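Local coordinates for protein leucine aminopeptidase 2, chloroplastic (Streptomyces sp. BC16019, PDB 5LHJ) that acts as a metalloaminopeptidase of the M17 family in the maturation of bottromycin, probably removing unsubstituted N-terminal amino acids from peptides, at residues 194-197 / 198-202; 380-383 / 384-388. All blocks are in the same frame, centred on the assembly; numbering follows the deposited sequence.

Interaction 1 (194-197 / 198-202); sequences PAFA and DRIRE
Ile200 lays its CD1 methyl over one face of the Phe196 ring. Ile200 CD1 stands 4.1 Å from the centroid of the Phe196 ring, 28° off the ring normal, a CH-pi contact. The nearest ring atom is Phe196 CE1, 3.7 Å from Ile200 CD1. The ring reaches this place because Phe196 CG lies anti to the backbone N (chi1 -165°). With an alanine here, the Ile200 methyl is likely to lose the ring face it rests on, and a gap would probably open toward Leu313.

Four consecutive i+4 backbone hydrogen bonds join the residues, the regular pattern of an alpha-helix. Asp198 N, Arg199 N, Ile200 N and Arg201 N bond to the carbonyls of Pro194, Ala195, Phe196 and Ala197. The segment belongs to helix 193-207 of the catalytic domain. Its apolar side packs on the mixed sheet of that domain: Ala197 and Ile200 touch Val241 of strand 239-245, and Phe196 and Ile200 touch strand 306-316. Phe196 lies about 9 Å, side chain to side chain, from Lys261, a manganese-binding residue of this protein, although no manganese is bound to this chain here.

The exposed side carries charge. Arg201 NH1 bonds to Asp198 OD1 at 2.9 Å in an i to i+3 salt bridge. The oxygen lies at the edge of the guanidinium, nearly in its plane, whereas the nitrogen approaches from above the carboxylate plane, 37° out of it.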
loop_
_atom_site.group_PDB
_atom_site.type_symbol
_atom_site.label_atom_id
_atom_site.label_comp_id
_atom_site.label_asym_id
_atom_site.label_seq_id
_atom_site.Cartn_x
_atom_site.Cartn_y
_atom_site.Cartn_z
ATOM N N PRO A 194 3.080 -32.674 -15.904
ATOM C CA PRO A 194 3.393 -34.042 -16.374
ATOM C C PRO A 194 3.366 -35.122 -15.289
ATOM O O PRO A 194 2.871 -36.229 -15.530
ATOM C CB PRO A 194 4.810 -33.886 -16.951
ATOM C CG PRO A 194 4.857 -32.473 -17.401
ATOM C CD PRO A 194 4.164 -31.743 -16.272
ATOM N N ALA A 195 3.875 -34.807 -14.099
ATOM C CA ALA A 195 3.867 -35.752 -12.980
ATOM C C ALA A 195 2.451 -36.070 -12.494
ATOM O O ALA A 195 2.123 -37.228 -12.196
ATOM C CB ALA A 195 4.701 -35.214 -11.833
ATOM N N PHE A 196 1.605 -35.040 -12.449
ATOM C CA PHE A 196 0.195 -35.211 -12.080
ATOM C C PHE A 196 -0.523 -36.111 -13.093
ATOM O O PHE A 196 -1.233 -37.039 -12.696
ATOM C CB PHE A 196 -0.475 -33.824 -11.912
ATOM C CG PHE A 196 -1.812 -33.819 -11.203
ATOM C CD1 PHE A 196 -2.382 -34.951 -10.605
ATOM C CD2 PHE A 196 -2.511 -32.612 -11.115
ATOM C CE1 PHE A 196 -3.615 -34.876 -9.969
ATOM C CE2 PHE A 196 -3.728 -32.537 -10.454
ATOM C CZ PHE A 196 -4.281 -33.665 -9.886
ATOM N N ALA A 197 -0.300 -35.884 -14.384
ATOM C CA ALA A 197 -0.884 -36.749 -15.413
ATOM C C ALA A 197 -0.426 -38.210 -15.220
ATOM O O ALA A 197 -1.243 -39.131 -15.305
ATOM C CB ALA A 197 -0.529 -36.251 -16.802
ATOM N N ASP A 198 0.854 -38.403 -14.917
ATOM C CA ASP A 198 1.390 -39.751 -14.633
ATOM C C ASP A 198 0.712 -40.402 -13.429
ATOM O O ASP A 198 0.381 -41.598 -13.458
ATOM C CB ASP A 198 2.901 -39.718 -14.399
ATOM C CG ASP A 198 3.710 -39.478 -15.663
ATOM O OD1 ASP A 198 3.185 -39.581 -16.790
ATOM O OD2 ASP A 198 4.922 -39.174 -15.504
ATOM N N ARG A 199 0.503 -39.624 -12.369
ATOM C CA ARG A 199 -0.150 -40.140 -11.175
ATOM C C ARG A 199 -1.604 -40.545 -11.470
ATOM O O ARG A 199 -2.066 -41.585 -10.985
ATOM C CB ARG A 199 -0.082 -39.109 -10.038
ATOM C CG ARG A 199 -0.645 -39.586 -8.708
ATOM C CD ARG A 199 0.296 -40.574 -8.017
ATOM N NE ARG A 199 -0.235 -41.020 -6.722
ATOM C CZ ARG A 199 -0.779 -42.215 -6.457
ATOM N NH1 ARG A 199 -0.879 -43.173 -7.391
ATOM N NH2 ARG A 199 -1.224 -42.465 -5.220
ATOM N N ILE A 200 -2.322 -39.733 -12.261
ATOM C CA ILE A 200 -3.705 -40.052 -12.636
ATOM C C ILE A 200 -3.743 -41.352 -13.450
ATOM O O ILE A 200 -4.603 -42.199 -13.230
ATOM C CB ILE A 200 -4.383 -38.893 -13.402
ATOM C CG1 ILE A 200 -4.515 -37.670 -12.479
ATOM C CG2 ILE A 200 -5.765 -39.301 -13.914
ATOM C CD1 ILE A 200 -4.758 -36.356 -13.219
ATOM N N ARG A 201 -2.796 -41.513 -14.359
ATOM C CA ARG A 201 -2.731 -42.734 -15.154
ATOM C C ARG A 201 -2.580 -43.958 -14.244
ATOM O O ARG A 201 -3.263 -44.971 -14.460
ATOM C CB ARG A 201 -1.585 -42.692 -16.154
ATOM C CG ARG A 201 -1.630 -43.852 -17.130
ATOM C CD ARG A 201 -0.341 -43.984 -17.917
ATOM N NE ARG A 201 -0.163 -42.895 -18.871
ATOM C CZ ARG A 201 0.707 -41.878 -18.773
ATOM N NH1 ARG A 201 1.538 -41.741 -17.726
ATOM N NH2 ARG A 201 0.754 -40.976 -19.761
ATOM N N GLU A 202 -1.711 -43.857 -13.238
ATOM C CA GLU A 202 -1.482 -44.968 -12.307
ATOM C C GLU A 202 -2.726 -45.252 -11.475
ATOM O O GLU A 202 -3.098 -46.407 -11.287
ATOM C CB GLU A 202 -0.270 -44.713 -11.402
ATOM C CG GLU A 202 -0.081 -45.789 -10.319
ATOM C CD GLU A 202 1.372 -46.080 -9.941
ATOM O OE1 GLU A 202 2.304 -45.431 -10.458
ATOM O OE2 GLU A 202 1.599 -47.000 -9.128
#

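Interaction 2 (380-383 / 384-388); sequences HALG and TRTGA
The backbone of Leu382 ends helix 377-382, and Gly383, with positive phi (80°), turns the chain through Thr384 and Arg385 into strand 386-390. This is a helix-to-strand connection in the catalytic domain, and the strand joins the mixed sheet between 410-413 and 458-462. A side chain at Gly383 would be jammed against the Leu382 carbonyl O and would clash with Thr384 N.

Leu382 sets out toward the strand. Its CG lies anti to the carbonyl carbon (chi1 -60°), and the Leu382 CD1 branch reaches Ala388 CB at 4.1 Å. Cys412 of the neighbouring strand also touches Leu382, extending this apolar patch. Thr386 approaches the helix end with CB, which lies 3.9 Å from Leu382 O. Its hydroxyl has its main partner in Ser410. Thr384 CB heads away from the helix end, although it still lies 3.7 Å from Gly383 C; Thr384 OG1 bonds to Glu471 OE1.

The turn lies at a subunit interface: the His380 ring stacks on His380 of the second subunit, and Thr386 packs on His419 of that subunit.

Two waters bridge the polar backbone of the turn. One donates to Leu382 O at 2.8 Å and accepts from Arg385 N at 3.0 Å, with a weak further bond from Thr386 OG1. The other donates one hydrogen to Gly383 O, 2.9 Å away, and the second to Thr386 O at 2.7 Å.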
loop_
_atom_site.group_PDB
_atom_site.type_symbol
_atom_site.label_atom_id
_atom_site.label_comp_id
_atom_site.label_asym_id
_atom_site.label_seq_id
_atom_site.Cartn_x
_atom_site.Cartn_y
_atom_site.Cartn_z
ATOM N N HIS A 380 -14.539 -13.376 0.950
ATOM C CA HIS A 380 -14.779 -12.128 1.683
ATOM C C HIS A 380 -16.103 -12.096 2.436
ATOM O O HIS A 380 -16.138 -11.678 3.590
ATOM C CB HIS A 380 -14.686 -10.903 0.756
ATOM C CG HIS A 380 -13.283 -10.491 0.445
ATOM N ND1 HIS A 380 -12.455 -11.222 -0.379
ATOM C CD2 HIS A 380 -12.564 -9.415 0.840
ATOM C CE1 HIS A 380 -11.283 -10.617 -0.479
ATOM N NE2 HIS A 380 -11.320 -9.521 0.259
ATOM N N ALA A 381 -17.177 -12.522 1.781
ATOM C CA ALA A 381 -18.487 -12.615 2.434
ATOM C C ALA A 381 -18.825 -14.029 2.952
ATOM O O ALA A 381 -19.413 -14.108 4.032
ATOM C CB ALA A 381 -19.597 -12.074 1.544
ATOM N N LEU A 382 -18.411 -15.111 2.277
ATOM C CA LEU A 382 -18.758 -16.483 2.756
ATOM C C LEU A 382 -17.858 -17.043 3.883
ATOM O O LEU A 382 -18.257 -17.987 4.575
ATOM C CB LEU A 382 -18.836 -17.494 1.612
ATOM C CG LEU A 382 -19.858 -17.244 0.488
ATOM C CD1 LEU A 382 -19.868 -18.408 -0.471
ATOM C CD2 LEU A 382 -21.259 -17.010 1.036
ATOM N N GLY A 383 -16.667 -16.472 4.072
ATOM C CA GLY A 383 -15.707 -17.025 5.024
ATOM C C GLY A 383 -14.929 -18.212 4.491
ATOM O O GLY A 383 -15.164 -18.698 3.382
ATOM N N THR A 384 -14.008 -18.701 5.316
ATOM C CA THR A 384 -13.001 -19.646 4.836
ATOM C C THR A 384 -13.443 -21.108 4.744
ATOM O O THR A 384 -12.667 -21.918 4.223
ATOM C CB THR A 384 -11.750 -19.572 5.721
ATOM O OG1 THR A 384 -12.104 -19.926 7.058
ATOM C CG2 THR A 384 -11.160 -18.183 5.699
ATOM N N ARG A 385 -14.634 -21.467 5.248
ATOM C CA ARG A 385 -15.045 -22.886 5.327
ATOM C C ARG A 385 -16.272 -23.259 4.482
ATOM O O ARG A 385 -16.819 -24.365 4.624
ATOM C CB ARG A 385 -15.260 -23.285 6.784
ATOM C CG ARG A 385 -13.983 -23.251 7.613
ATOM C CD ARG A 385 -14.289 -23.677 9.033
ATOM N NE ARG A 385 -13.167 -23.489 9.942
ATOM C CZ ARG A 385 -13.221 -23.743 11.250
ATOM N NH1 ARG A 385 -14.333 -24.211 11.809
ATOM N NH2 ARG A 385 -12.162 -23.518 11.997
ATOM N N THR A 386 -16.684 -22.359 3.592
ATOM C CA THR A 386 -17.895 -22.549 2.806
ATOM C C THR A 386 -17.609 -22.352 1.328
ATOM O O THR A 386 -17.008 -21.343 0.939
ATOM C CB THR A 386 -18.988 -21.579 3.293
ATOM O OG1 THR A 386 -19.296 -21.885 4.653
ATOM C CG2 THR A 386 -20.249 -21.704 2.471
ATOM N N GLY A 387 -18.030 -23.305 0.496
ATOM C CA GLY A 387 -17.891 -23.192 -0.952
ATOM C C GLY A 387 -19.085 -22.474 -1.574
ATOM O O GLY A 387 -20.131 -22.325 -0.929
ATOM N N ALA A 388 -18.926 -22.028 -2.819
ATOM C CA ALA A 388 -20.005 -21.380 -3.576
ATOM C C ALA A 388 -20.518 -22.335 -4.652
ATOM O O ALA A 388 -19.709 -22.981 -5.356
ATOM C CB ALA A 388 -19.526 -20.081 -4.185
HETATM O O HOH W 1 -17.073 -19.918 6.183
HETATM O O HOH W 2 -15.691 -18.993 0.542
#

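Overall arrangement
Both interactions lie in the catalytic domain, on opposite sides of the chain's centre. Their centres are 31 Å apart and their nearest atoms about 19 Å apart, so they do not touch. They hold different elements. Interaction 1 stays within one helix, held by direct backbone hydrogen bonds. A CH-pi contact lies on its buried side, against the sheet, and a salt bridge on its exposed side. Interaction 2 is buried and joins a helix end to a strand, close to a second subunit. Its side-chain contact is apolar. There the helical pattern has ended, and waters bridge the carbonyls and an amide across the turn.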